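Local coordinates for G protein alpha subunit (Entamoeba histolytica, PDB 4FID) that binds guanine nucleotides as the alpha subunit of a heterotrimeric G protein and probably hydrolyses GTP while relaying signals from membrane receptors, at residues A119-E124 and T137-I142; A195-K200 and T246-N251; T252-Y257 and A267-Q272. One frame throughout, in Å; residues are numbered along the deposited sequence.

Following the chain from the N terminus, the first of the three contacts is interaction 1, which closes a loop of 12 residues inside the all-helical domain and joins helix 119-124 to the start of helix 138-143, beside the GDP site. The chain then returns to the Ras-like domain. Interaction 2 spans 45 residues and ties the loop after strand 187-193 to the end of helix 238-247. Interaction 3 begins at the next residue, T252, and bridges nine residues to helix 263-275. The three run in series, with no nesting or crossing. Interactions 2 and 3 touch, through L250 on Y257 and D198 on I253, whereas interaction 1 lies about 25 and about 31 Å from interactions 2 and 3, centre to centre.

Interaction 1. Residues A119-E124 and T137-I142; sequences AKYLFE and TEEDLI
Y121 reaches across from helix 119-124 and donates a hydrogen bond from its hydroxyl to the carboxylate of D140. The bond from Y121 OH to D140 OD1 is 2.5 Å long and meets the oxygen nearly along the C-O direction. OD1 lies at the edge of the tyrosine ring, in its plane, and the carboxylate is turned 74° from that ring. With CG opposite the backbone N (chi1 177°), the ring extends from helix 119-124 toward 137-142. The aliphatic part of E139 lies beside the same hydroxyl, its CG 3.8 Å from Y121 OH.

Behind this first shell, the D140 carboxylate has several more partners. T137 and D140 form a capping box: T137 N donates to D140 OD2 (3.2 Å), from above the carboxylate plane, and D140 N donates back to T137 OG1 (3.2 Å). R128 makes a salt bridge to OD2, and Y134 OH also bonds to that oxygen, so the buried carboxylate is well satisfied and probably ionised. The Y121 ring stacks on H143, a GDP-binding residue. The contact thus joins two helices of the all-helical domain, with helix 126-129 packed against Y121, helix 42-62 behind L122 and F123, and helix 18-28 of the Ras-like domain touching E138 and I142.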
ATOM      1  N   ALA A 119      -2.447  11.227   3.675  1.00 28.81           N
ATOM      2  CA  ALA A 119      -2.919  12.510   4.190  1.00 30.29           C
ATOM      3  C   ALA A 119      -1.792  13.449   4.621  1.00 32.97           C
ATOM      4  O   ALA A 119      -1.644  14.549   4.070  1.00 33.13           O
ATOM      5  CB  ALA A 119      -3.914  12.313   5.321  1.00 26.30           C
ATOM      6  N   LYS A 120      -1.008  13.017   5.602  1.00 32.65           N
ATOM      7  CA  LYS A 120       0.126  13.793   6.100  1.00 27.73           C
ATOM      8  C   LYS A 120       1.081  14.201   4.981  1.00 32.98           C
ATOM      9  O   LYS A 120       1.522  15.355   4.926  1.00 38.98           O
ATOM     10  CB  LYS A 120       0.883  13.013   7.169  1.00 30.03           C
ATOM     11  CG  LYS A 120       2.204  13.658   7.596  1.00 35.81           C
ATOM     12  CD  LYS A 120       2.695  13.040   8.898  1.00 43.02           C
ATOM     13  CE  LYS A 120       4.092  13.518   9.276  1.00 54.60           C
ATOM     14  NZ  LYS A 120       4.564  12.910  10.558  1.00 63.04           N
ATOM     15  N   TYR A 121       1.391  13.275   4.077  1.00 30.54           N
ATOM     16  CA  TYR A 121       2.271  13.620   2.959  1.00 28.47           C
ATOM     17  C   TYR A 121       1.676  14.763   2.157  1.00 30.75           C
ATOM     18  O   TYR A 121       2.363  15.724   1.851  1.00 34.42           O
ATOM     19  CB  TYR A 121       2.559  12.413   2.063  1.00 22.78           C
ATOM     20  CG  TYR A 121       3.407  12.709   0.836  1.00 25.58           C
ATOM     21  CD1 TYR A 121       4.786  12.510   0.854  1.00 24.21           C
ATOM     22  CD2 TYR A 121       2.825  13.155  -0.355  1.00 23.07           C
ATOM     23  CE1 TYR A 121       5.566  12.765  -0.273  1.00 21.58           C
ATOM     24  CE2 TYR A 121       3.592  13.418  -1.487  1.00 24.39           C
ATOM     25  CZ  TYR A 121       4.966  13.215  -1.440  1.00 29.58           C
ATOM     26  OH  TYR A 121       5.750  13.452  -2.560  1.00 30.88           O
ATOM     27  N   LEU A 122       0.392  14.670   1.824  1.00 33.05           N
ATOM     28  CA  LEU A 122      -0.248  15.737   1.058  1.00 30.51           C
ATOM     29  C   LEU A 122      -0.124  17.089   1.761  1.00 27.95           C
ATOM     30  O   LEU A 122       0.290  18.051   1.150  1.00 27.89           O
ATOM     31  CB  LEU A 122      -1.706  15.402   0.704  1.00 28.54           C
ATOM     32  CG  LEU A 122      -1.794  14.233  -0.290  1.00 33.89           C
ATOM     33  CD1 LEU A 122      -3.247  13.787  -0.659  1.00 21.34           C
ATOM     34  CD2 LEU A 122      -0.997  14.583  -1.512  1.00 26.37           C
ATOM     35  N   PHE A 123      -0.447  17.144   3.047  1.00 30.43           N
ATOM     36  CA  PHE A 123      -0.339  18.378   3.819  1.00 37.24           C
ATOM     37  C   PHE A 123       1.082  18.953   3.863  1.00 40.27           C
ATOM     38  O   PHE A 123       1.288  20.147   3.648  1.00 43.88           O
ATOM     39  CB  PHE A 123      -0.882  18.156   5.236  1.00 38.25           C
ATOM     40  CG  PHE A 123      -2.292  17.619   5.251  1.00 36.75           C
ATOM     41  CD1 PHE A 123      -3.148  17.862   4.176  1.00 27.91           C
ATOM     42  CD2 PHE A 123      -2.759  16.858   6.317  1.00 34.00           C
ATOM     43  CE1 PHE A 123      -4.439  17.353   4.171  1.00 30.18           C
ATOM     44  CE2 PHE A 123      -4.054  16.352   6.317  1.00 28.28           C
ATOM     45  CZ  PHE A 123      -4.894  16.602   5.248  1.00 29.09           C
ATOM     46  N   GLU A 124       2.068  18.108   4.122  1.00 32.73           N
ATOM     47  CA  GLU A 124       3.438  18.587   4.176  1.00 31.46           C
ATOM     48  C   GLU A 124       3.948  19.085   2.834  1.00 36.69           C
ATOM     49  O   GLU A 124       4.990  19.734   2.763  1.00 39.25           O
ATOM     50  CB  GLU A 124       4.351  17.509   4.740  1.00 31.54           C
ATOM     51  CG  GLU A 124       4.071  17.242   6.212  1.00 40.37           C
ATOM     52  CD  GLU A 124       4.765  16.010   6.746  1.00 52.39           C
ATOM     53  OE1 GLU A 124       5.457  15.302   5.979  1.00 53.63           O
ATOM     54  OE2 GLU A 124       4.606  15.749   7.951  1.00 61.60           O
ATOM     55  N   THR A 137       5.415  14.765  -9.107  1.00 41.93           N
ATOM     56  CA  THR A 137       6.676  14.051  -9.219  1.00 32.51           C
ATOM     57  C   THR A 137       6.443  12.546  -9.017  1.00 35.27           C
ATOM     58  O   THR A 137       5.372  12.124  -8.579  1.00 31.54           O
ATOM     59  CB  THR A 137       7.631  14.521  -8.128  1.00 32.11           C
ATOM     60  OG1 THR A 137       7.174  14.028  -6.852  1.00 31.96           O
ATOM     61  CG2 THR A 137       7.700  16.015  -8.089  1.00 34.58           C
ATOM     62  N   GLU A 138       7.445  11.730  -9.326  1.00 37.29           N
ATOM     63  CA  GLU A 138       7.332  10.288  -9.100  1.00 29.45           C
ATOM     64  C   GLU A 138       7.070   9.986  -7.643  1.00 32.97           C
ATOM     65  O   GLU A 138       6.391   9.002  -7.319  1.00 32.05           O
ATOM     66  CB  GLU A 138       8.571   9.552  -9.582  1.00 28.84           C
ATOM     67  CG  GLU A 138       8.736   9.596 -11.107  1.00 40.44           C
ATOM     68  CD  GLU A 138       9.931   8.802 -11.596  1.00 52.49           C
ATOM     69  OE1 GLU A 138       9.847   8.204 -12.685  1.00 60.16           O
ATOM     70  OE2 GLU A 138      10.960   8.767 -10.888  1.00 53.92           O
ATOM     71  N   GLU A 139       7.563  10.848  -6.752  1.00 33.01           N
ATOM     72  CA  GLU A 139       7.367  10.600  -5.328  1.00 28.70           C
ATOM     73  C   GLU A 139       5.881  10.841  -4.955  1.00 28.64           C
ATOM     74  O   GLU A 139       5.283  10.078  -4.194  1.00 27.15           O
ATOM     75  CB  GLU A 139       8.364  11.411  -4.490  1.00 31.23           C
ATOM     76  CG  GLU A 139       8.549  10.964  -3.044  1.00 43.96           C
ATOM     77  CD  GLU A 139       9.129   9.559  -2.933  1.00 63.59           C
ATOM     78  OE1 GLU A 139      10.123   9.267  -3.634  1.00 71.79           O
ATOM     79  OE2 GLU A 139       8.592   8.740  -2.146  1.00 67.12           O
ATOM     80  N   ASP A 140       5.276  11.874  -5.521  1.00 27.40           N
ATOM     81  CA  ASP A 140       3.843  12.083  -5.344  1.00 29.58           C
ATOM     82  C   ASP A 140       3.063  10.847  -5.782  1.00 33.43           C
ATOM     83  O   ASP A 140       2.148  10.417  -5.098  1.00 36.11           O
ATOM     84  CB  ASP A 140       3.365  13.325  -6.122  1.00 32.30           C
ATOM     85  CG  ASP A 140       4.019  14.619  -5.624  1.00 38.12           C
ATOM     86  OD1 ASP A 140       4.539  14.594  -4.486  1.00 34.34           O
ATOM     87  OD2 ASP A 140       4.023  15.647  -6.355  1.00 29.08           O
ATOM     88  N   LEU A 141       3.419  10.272  -6.925  1.00 33.36           N
ATOM     89  CA  LEU A 141       2.684   9.115  -7.434  1.00 30.43           C
ATOM     90  C   LEU A 141       2.813   7.912  -6.503  1.00 34.04           C
ATOM     91  O   LEU A 141       1.878   7.104  -6.403  1.00 34.33           O
ATOM     92  CB  LEU A 141       3.158   8.723  -8.834  1.00 29.15           C
ATOM     93  CG  LEU A 141       2.428   9.215 -10.085  1.00 31.65           C
ATOM     94  CD1 LEU A 141       2.162  10.722 -10.036  1.00 34.74           C
ATOM     95  CD2 LEU A 141       3.219   8.827 -11.357  1.00 26.34           C
ATOM     96  N   ILE A 142       3.972   7.781  -5.847  1.00 29.94           N
ATOM     97  CA  ILE A 142       4.191   6.714  -4.882  1.00 27.89           C
ATOM     98  C   ILE A 142       3.226   6.852  -3.715  1.00 38.89           C
ATOM     99  O   ILE A 142       2.642   5.864  -3.256  1.00 41.62           O
ATOM    100  CB  ILE A 142       5.632   6.730  -4.303  1.00 43.49           C
ATOM    101  CG1 ILE A 142       6.663   6.286  -5.354  1.00 33.37           C
ATOM    102  CG2 ILE A 142       5.712   5.894  -2.988  1.00 13.84           C
ATOM    103  CD1 ILE A 142       6.387   4.934  -5.911  1.00 33.65           C
TER

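Interaction 2. Residues A195-K200 and T246-N251; sequences AEYDMK and TKVPLN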
ATOM      1  N   ALA A 195      -1.116  -3.245   8.670  1.00 28.69           N
ATOM      2  CA  ALA A 195      -1.842  -2.302   9.510  1.00 36.80           C
ATOM      3  C   ALA A 195      -3.366  -2.515   9.510  1.00 39.49           C
ATOM      4  O   ALA A 195      -4.092  -1.774  10.165  1.00 42.63           O
ATOM      5  CB  ALA A 195      -1.478  -0.867   9.153  1.00 35.94           C
ATOM      6  N   GLU A 196      -3.837  -3.538   8.799  1.00 36.57           N
ATOM      7  CA  GLU A 196      -5.265  -3.809   8.693  1.00 34.81           C
ATOM      8  C   GLU A 196      -5.750  -4.823   9.723  1.00 38.19           C
ATOM      9  O   GLU A 196      -6.908  -5.239   9.676  1.00 47.94           O
ATOM     10  CB  GLU A 196      -5.630  -4.297   7.280  1.00 45.14           C
ATOM     11  CG  GLU A 196      -5.188  -5.746   6.997  1.00 61.69           C
ATOM     12  CD  GLU A 196      -5.597  -6.287   5.608  1.00 71.98           C
ATOM     13  OE1 GLU A 196      -5.945  -5.495   4.694  1.00 76.22           O
ATOM     14  OE2 GLU A 196      -5.551  -7.525   5.437  1.00 70.24           O
ATOM     15  N   TYR A 197      -4.882  -5.227  10.648  1.00 34.32           N
ATOM     16  CA  TYR A 197      -5.260  -6.249  11.635  1.00 38.76           C
ATOM     17  C   TYR A 197      -6.507  -5.903  12.467  1.00 41.23           C
ATOM     18  O   TYR A 197      -7.146  -6.788  13.008  1.00 44.79           O
ATOM     19  CB  TYR A 197      -4.095  -6.585  12.571  1.00 36.44           C
ATOM     20  CG  TYR A 197      -3.682  -5.433  13.444  1.00 37.07           C
ATOM     21  CD1 TYR A 197      -4.291  -5.212  14.673  1.00 36.28           C
ATOM     22  CD2 TYR A 197      -2.687  -4.551  13.032  1.00 37.61           C
ATOM     23  CE1 TYR A 197      -3.919  -4.146  15.474  1.00 33.97           C
ATOM     24  CE2 TYR A 197      -2.305  -3.487  13.825  1.00 36.72           C
ATOM     25  CZ  TYR A 197      -2.922  -3.297  15.042  1.00 37.35           C
ATOM     26  OH  TYR A 197      -2.532  -2.246  15.820  1.00 37.92           O
ATOM     27  N   ASP A 198      -6.865  -4.626  12.560  1.00 41.55           N
ATOM     28  CA  ASP A 198      -8.005  -4.231  13.387  1.00 40.94           C
ATOM     29  C   ASP A 198      -9.215  -3.730  12.612  1.00 38.41           C
ATOM     30  O   ASP A 198     -10.108  -3.146  13.210  1.00 38.70           O
ATOM     31  CB  ASP A 198      -7.598  -3.122  14.353  1.00 46.56           C
ATOM     32  CG  ASP A 198      -7.375  -1.804  13.650  1.00 50.72           C
ATOM     33  OD1 ASP A 198      -7.622  -0.748  14.266  1.00 53.40           O
ATOM     34  OD2 ASP A 198      -6.962  -1.833  12.469  1.00 50.38           O
HETATM   35  N   MSE A 199      -9.259  -3.943  11.300  1.00 35.59           N
HETATM   36  CA  MSE A 199     -10.336  -3.380  10.500  1.00 42.05           C
HETATM   37  C   MSE A 199     -11.439  -4.372  10.115  1.00 55.90           C
HETATM   38  O   MSE A 199     -11.161  -5.472   9.646  1.00 59.97           O
HETATM   39  CB  MSE A 199      -9.755  -2.712   9.264  1.00 47.05           C
HETATM   40  CG  MSE A 199      -8.701  -1.667   9.608  1.00 50.73           C
HETATM   41 SE   MSE A 199      -7.933  -0.739   8.068  1.00 93.67          SE
HETATM   42  CE  MSE A 199      -9.586  -0.102   7.249  1.00391.59           C
ATOM     43  N   LYS A 200     -12.694  -3.965  10.313  1.00 65.07           N
ATOM     44  CA  LYS A 200     -13.845  -4.835  10.057  1.00 67.00           C
ATOM     45  C   LYS A 200     -14.394  -4.642   8.650  1.00 70.65           C
ATOM     46  O   LYS A 200     -13.808  -3.912   7.852  1.00 73.71           O
ATOM     47  CB  LYS A 200     -14.936  -4.638  11.111  1.00 64.61           C
ATOM     48  CG  LYS A 200     -14.496  -5.028  12.525  1.00 69.31           C
ATOM     49  CD  LYS A 200     -14.107  -6.517  12.645  1.00 76.78           C
ATOM     50  CE  LYS A 200     -13.245  -6.773  13.903  1.00 82.25           C
ATOM     51  NZ  LYS A 200     -13.116  -8.207  14.344  1.00 79.18           N
ATOM     52  N   THR A 246       1.012   1.108  18.847  1.00 46.07           N
ATOM     53  CA  THR A 246       1.081   1.896  20.078  1.00 47.60           C
ATOM     54  C   THR A 246      -0.257   2.539  20.453  1.00 47.01           C
ATOM     55  O   THR A 246      -0.460   2.916  21.598  1.00 50.72           O
ATOM     56  CB  THR A 246       2.162   2.988  19.988  1.00 53.48           C
ATOM     57  OG1 THR A 246       1.737   4.015  19.076  1.00 60.53           O
ATOM     58  CG2 THR A 246       3.476   2.393  19.499  1.00 49.83           C
ATOM     59  N   LYS A 247      -1.164   2.669  19.489  1.00 46.39           N
ATOM     60  CA  LYS A 247      -2.513   3.176  19.755  1.00 54.12           C
ATOM     61  C   LYS A 247      -3.560   2.040  19.827  1.00 56.58           C
ATOM     62  O   LYS A 247      -4.514   2.108  20.598  1.00 58.35           O
ATOM     63  CB  LYS A 247      -2.939   4.197  18.690  1.00 59.99           C
ATOM     64  CG  LYS A 247      -1.866   5.197  18.247  1.00 69.38           C
ATOM     65  CD  LYS A 247      -2.254   5.859  16.905  1.00 74.17           C
ATOM     66  CE  LYS A 247      -1.172   6.782  16.337  1.00 73.15           C
ATOM     67  NZ  LYS A 247      -1.536   7.316  14.984  1.00 72.08           N
ATOM     68  N   VAL A 248      -3.388   1.006  19.010  1.00 51.79           N
ATOM     69  CA  VAL A 248      -4.269  -0.157  19.055  1.00 46.86           C
ATOM     70  C   VAL A 248      -3.472  -1.435  19.308  1.00 44.14           C
ATOM     71  O   VAL A 248      -3.138  -2.147  18.374  1.00 45.31           O
ATOM     72  CB  VAL A 248      -5.048  -0.338  17.732  1.00 41.67           C
ATOM     73  CG1 VAL A 248      -6.129  -1.404  17.897  1.00 34.22           C
ATOM     74  CG2 VAL A 248      -5.639   0.979  17.263  1.00 38.96           C
ATOM     75  N   PRO A 249      -3.162  -1.733  20.575  1.00 41.99           N
ATOM     76  CA  PRO A 249      -2.336  -2.917  20.852  1.00 36.76           C
ATOM     77  C   PRO A 249      -2.920  -4.211  20.268  1.00 32.45           C
ATOM     78  O   PRO A 249      -4.146  -4.380  20.240  1.00 31.60           O
ATOM     79  CB  PRO A 249      -2.281  -2.968  22.390  1.00 36.75           C
ATOM     80  CG  PRO A 249      -3.311  -1.994  22.868  1.00 38.54           C
ATOM     81  CD  PRO A 249      -3.488  -0.977  21.794  1.00 38.87           C
ATOM     82  N   LEU A 250      -2.035  -5.098  19.810  1.00 26.71           N
ATOM     83  CA  LEU A 250      -2.416  -6.325  19.122  1.00 33.41           C
ATOM     84  C   LEU A 250      -3.291  -7.229  19.982  1.00 41.07           C
ATOM     85  O   LEU A 250      -4.126  -7.964  19.449  1.00 42.60           O
ATOM     86  CB  LEU A 250      -1.173  -7.107  18.624  1.00 28.02           C
ATOM     87  CG  LEU A 250      -1.348  -8.335  17.696  1.00 25.11           C
ATOM     88  CD1 LEU A 250      -2.348  -8.098  16.544  1.00 14.83           C
ATOM     89  CD2 LEU A 250      -0.032  -8.788  17.117  1.00 20.20           C
ATOM     90  N   ASN A 251      -3.110  -7.192  21.302  1.00 41.73           N
ATOM     91  CA  ASN A 251      -3.888  -8.101  22.144  1.00 45.24           C
ATOM     92  C   ASN A 251      -5.288  -7.600  22.428  1.00 46.26           C
ATOM     93  O   ASN A 251      -6.034  -8.253  23.150  1.00 50.88           O
ATOM     94  CB  ASN A 251      -3.179  -8.474  23.442  1.00 45.64           C
ATOM     95  CG  ASN A 251      -2.992  -7.286  24.383  1.00 47.58           C
ATOM     96  OD1 ASN A 251      -3.584  -6.219  24.207  1.00 44.45           O
ATOM     97  ND2 ASN A 251      -2.149  -7.477  25.391  1.00 48.71           N
TER
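The Y197 ring meets V248 at its edge, where the carbonyl oxygen of V248 lies in the ring plane, and L250 CD1 approaches the ring obliquely. The hydroxyl makes the polar link: Y197 OH donates to V248 O over 2.6 Å, with a C=O...donor angle of 146° and the donor tilted 15° from the carbonyl plane. Y197 CG sits between the backbone N and the carbonyl carbon (chi1 65°), with the ring directed at V248. The ring itself makes apolar contacts: L250 CD1 is 4.0 Å from Y197 CD1, and V248 CG1 is 4.3 Å from Y197 CE1. The ring of F241 also meets that of Y197, nearly perpendicular to it.

A type I turn from E196 to M199, closed by M199 N to E196 O (3.1 Å), places Y197 and D198 side by side, both facing the 246-251 segment. In the Ras-like fold this is the loop leaving strand 187-193 at its C-terminal end. Segment 246-251 takes in the weakly bonded end of helix 238-247 and the turn after it; that helix begins within the NKMD sequence, N236 to D239, whose N236 and D239 bind GDP. The carboxylate of D198 sits across the two methyls of V248, with OD1 4.0 Å from both CG1 and CG2. Its other oxygen, OD2, forms a salt bridge with K244 of helix 238-247, and the same lysine donates to A195 O. E196 turns instead to S213 on helix 209-222.

Interaction 3. Residues T252-Y257 and A267-Q272; sequences TIFPEY and AQYIQQ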
ATOM      1  N   THR A 252      -5.644  -6.449  21.860  1.00 36.23           N
ATOM      2  CA  THR A 252      -7.033  -6.014  21.893  1.00 40.24           C
ATOM      3  C   THR A 252      -7.812  -6.674  20.743  1.00 42.53           C
ATOM      4  O   THR A 252      -9.039  -6.593  20.665  1.00 48.53           O
ATOM      5  CB  THR A 252      -7.178  -4.464  21.822  1.00 45.87           C
ATOM      6  OG1 THR A 252      -6.673  -3.991  20.573  1.00 50.10           O
ATOM      7  CG2 THR A 252      -6.414  -3.789  22.954  1.00 42.97           C
ATOM      8  N   ILE A 253      -7.081  -7.330  19.855  1.00 34.74           N
ATOM      9  CA  ILE A 253      -7.676  -7.964  18.707  1.00 33.61           C
ATOM     10  C   ILE A 253      -7.493  -9.470  18.821  1.00 35.03           C
ATOM     11  O   ILE A 253      -8.398 -10.233  18.517  1.00 35.19           O
ATOM     12  CB  ILE A 253      -7.024  -7.445  17.409  1.00 35.14           C
ATOM     13  CG1 ILE A 253      -7.120  -5.914  17.348  1.00 38.75           C
ATOM     14  CG2 ILE A 253      -7.679  -8.108  16.187  1.00 30.85           C
ATOM     15  CD1 ILE A 253      -8.566  -5.359  17.166  1.00 15.13           C
ATOM     16  N   PHE A 254      -6.297  -9.879  19.239  1.00 36.96           N
ATOM     17  CA  PHE A 254      -5.992 -11.264  19.600  1.00 33.54           C
ATOM     18  C   PHE A 254      -5.552 -11.352  21.061  1.00 35.97           C
ATOM     19  O   PHE A 254      -4.360 -11.288  21.353  1.00 36.61           O
ATOM     20  CB  PHE A 254      -4.861 -11.813  18.733  1.00 28.73           C
ATOM     21  CG  PHE A 254      -5.256 -12.051  17.319  1.00 38.35           C
ATOM     22  CD1 PHE A 254      -5.002 -11.081  16.335  1.00 36.02           C
ATOM     23  CD2 PHE A 254      -5.887 -13.243  16.954  1.00 36.40           C
ATOM     24  CE1 PHE A 254      -5.378 -11.295  15.008  1.00 26.35           C
ATOM     25  CE2 PHE A 254      -6.257 -13.469  15.637  1.00 32.38           C
ATOM     26  CZ  PHE A 254      -6.006 -12.488  14.663  1.00 30.62           C
ATOM     27  N   PRO A 255      -6.509 -11.525  21.984  1.00 38.41           N
ATOM     28  CA  PRO A 255      -6.157 -11.582  23.415  1.00 37.43           C
ATOM     29  C   PRO A 255      -5.168 -12.704  23.733  1.00 46.38           C
ATOM     30  O   PRO A 255      -4.452 -12.621  24.726  1.00 44.54           O
ATOM     31  CB  PRO A 255      -7.507 -11.813  24.105  1.00 37.62           C
ATOM     32  CG  PRO A 255      -8.539 -11.281  23.115  1.00 36.91           C
ATOM     33  CD  PRO A 255      -7.962 -11.636  21.755  1.00 35.62           C
ATOM     34  N   GLU A 256      -5.105 -13.716  22.869  1.00 62.50           N
ATOM     35  CA  GLU A 256      -4.171 -14.842  23.005  1.00 71.65           C
ATOM     36  C   GLU A 256      -2.773 -14.488  22.508  1.00 72.05           C
ATOM     37  O   GLU A 256      -2.062 -15.348  21.969  1.00 76.77           O
ATOM     38  CB  GLU A 256      -4.679 -16.042  22.189  1.00 74.73           C
ATOM     39  CG  GLU A 256      -4.497 -17.404  22.845  1.00 76.51           C
ATOM     40  CD  GLU A 256      -5.342 -17.585  24.118  1.00 76.49           C
ATOM     41  OE1 GLU A 256      -5.934 -16.591  24.610  1.00 68.90           O
ATOM     42  OE2 GLU A 256      -5.404 -18.731  24.627  1.00 77.95           O
ATOM     43  N   TYR A 257      -2.391 -13.223  22.662  1.00 66.01           N
ATOM     44  CA  TYR A 257      -1.111 -12.742  22.163  1.00 52.47           C
ATOM     45  C   TYR A 257      -0.356 -12.002  23.267  1.00 49.64           C
ATOM     46  O   TYR A 257      -0.913 -11.147  23.959  1.00 47.60           O
ATOM     47  CB  TYR A 257      -1.304 -11.861  20.922  1.00 44.01           C
ATOM     48  CG  TYR A 257      -0.087 -11.031  20.549  1.00 43.68           C
ATOM     49  CD1 TYR A 257       1.004 -11.604  19.911  1.00 46.26           C
ATOM     50  CD2 TYR A 257      -0.029  -9.669  20.843  1.00 42.62           C
ATOM     51  CE1 TYR A 257       2.125 -10.846  19.578  1.00 50.40           C
ATOM     52  CE2 TYR A 257       1.082  -8.902  20.509  1.00 45.64           C
ATOM     53  CZ  TYR A 257       2.158  -9.495  19.875  1.00 52.70           C
ATOM     54  OH  TYR A 257       3.266  -8.743  19.537  1.00 56.31           O
ATOM     55  N   ALA A 267       4.486  -8.908  13.890  1.00 38.96           N
ATOM     56  CA  ALA A 267       4.378  -9.126  12.462  1.00 33.61           C
ATOM     57  C   ALA A 267       4.469 -10.612  12.187  1.00 34.19           C
ATOM     58  O   ALA A 267       3.806 -11.121  11.279  1.00 33.88           O
ATOM     59  CB  ALA A 267       5.449  -8.361  11.717  1.00 30.54           C
ATOM     60  N   GLN A 268       5.278 -11.305  12.985  1.00 35.61           N
ATOM     61  CA  GLN A 268       5.423 -12.766  12.885  1.00 37.48           C
ATOM     62  C   GLN A 268       4.125 -13.498  13.237  1.00 38.58           C
ATOM     63  O   GLN A 268       3.735 -14.482  12.596  1.00 35.85           O
ATOM     64  CB  GLN A 268       6.543 -13.240  13.802  1.00 32.27           C
ATOM     65  CG  GLN A 268       6.606 -14.734  14.015  1.00 40.45           C
ATOM     66  CD  GLN A 268       7.840 -15.146  14.830  1.00 57.38           C
ATOM     67  OE1 GLN A 268       7.948 -14.864  16.037  1.00 55.62           O
ATOM     68  NE2 GLN A 268       8.775 -15.817  14.167  1.00 61.36           N
ATOM     69  N   TYR A 269       3.456 -12.995  14.262  1.00 35.64           N
ATOM     70  CA  TYR A 269       2.193 -13.549  14.692  1.00 35.50           C
ATOM     71  C   TYR A 269       1.163 -13.472  13.555  1.00 30.14           C
ATOM     72  O   TYR A 269       0.491 -14.436  13.232  1.00 30.13           O
ATOM     73  CB  TYR A 269       1.735 -12.781  15.920  1.00 34.71           C
ATOM     74  CG  TYR A 269       0.518 -13.353  16.603  1.00 40.53           C
ATOM     75  CD1 TYR A 269      -0.764 -12.963  16.205  1.00 38.60           C
ATOM     76  CD2 TYR A 269       0.642 -14.265  17.659  1.00 33.38           C
ATOM     77  CE1 TYR A 269      -1.876 -13.459  16.825  1.00 37.85           C
ATOM     78  CE2 TYR A 269      -0.468 -14.764  18.293  1.00 30.87           C
ATOM     79  CZ  TYR A 269      -1.727 -14.358  17.870  1.00 40.44           C
ATOM     80  OH  TYR A 269      -2.864 -14.837  18.473  1.00 45.33           O
ATOM     81  N   ILE A 270       1.059 -12.315  12.933  1.00 29.85           N
ATOM     82  CA  ILE A 270       0.206 -12.176  11.772  1.00 29.62           C
ATOM     83  C   ILE A 270       0.699 -13.061  10.619  1.00 33.53           C
ATOM     84  O   ILE A 270      -0.085 -13.764   9.974  1.00 33.86           O
ATOM     85  CB  ILE A 270       0.067 -10.700  11.368  1.00 23.19           C
ATOM     86  CG1 ILE A 270      -0.589  -9.921  12.511  1.00 17.46           C
ATOM     87  CG2 ILE A 270      -0.748 -10.566  10.097  1.00 20.98           C
ATOM     88  CD1 ILE A 270      -0.567  -8.450  12.328  1.00 21.08           C
ATOM     89  N   GLN A 271       2.002 -13.059  10.374  1.00 29.94           N
ATOM     90  CA  GLN A 271       2.528 -13.883   9.303  1.00 27.22           C
ATOM     91  C   GLN A 271       2.154 -15.363   9.502  1.00 32.28           C
ATOM     92  O   GLN A 271       1.758 -16.054   8.565  1.00 30.07           O
ATOM     93  CB  GLN A 271       4.037 -13.709   9.203  1.00 26.61           C
ATOM     94  CG  GLN A 271       4.714 -14.629   8.209  1.00 33.20           C
ATOM     95  CD  GLN A 271       5.441 -15.761   8.896  1.00 50.47           C
ATOM     96  OE1 GLN A 271       6.589 -15.601   9.324  1.00 59.68           O
ATOM     97  NE2 GLN A 271       4.779 -16.913   9.023  1.00 51.96           N
ATOM     98  N   GLN A 272       2.284 -15.848  10.729  1.00 34.53           N
ATOM     99  CA  GLN A 272       1.992 -17.243  11.001  1.00 30.48           C
ATOM    100  C   GLN A 272       0.515 -17.565  10.838  1.00 31.28           C
ATOM    101  O   GLN A 272       0.175 -18.713  10.575  1.00 31.09           O
ATOM    102  CB  GLN A 272       2.509 -17.652  12.378  1.00 27.90           C
ATOM    103  CG  GLN A 272       4.012 -17.697  12.441  1.00 34.60           C
ATOM    104  CD  GLN A 272       4.548 -17.708  13.857  1.00 41.99           C
ATOM    105  OE1 GLN A 272       3.794 -17.529  14.811  1.00 48.28           O
ATOM    106  NE2 GLN A 272       5.840 -17.944  14.002  1.00 37.51           N
TER
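Y269 OH comes in beside the chain around F254 and E256, 3.6 Å from F254 CB and 3.6 Å from E256 O, yet no hydrogen bond crosses the contact. The contact rests mainly on three rings. Y269 stands between F254 and Y257 as the middle member of an aromatic cluster. It turns its edge to the face of F254, in a T-shaped pair with centroids 5.4 Å apart and planes at 66°, and Y269 CE1 comes 3.7 Å from F254 CG. Its own face receives the edge of Y257 in a second T-shaped pair, with Y257 CD1 3.5 Å from Y269 CD2. Y257 CB adds a CH-pi contact over that face, 4.2 Å from the centroid of the Y269 ring.

The Y269 ring leaves helix 263-275 with its CG opposite the backbone N (chi1 -172°), which extends it toward the loop that follows helix 238-247. Further back, L250 packs on Y257, L210 of helix 209-222 touches both F254 and I270, and Y257 OH makes a weak bond to G260 O. Across the two segments, then, loop and helix are joined by dispersion and the weak electrostatics of C-H edges on pi faces, without any charge pairing.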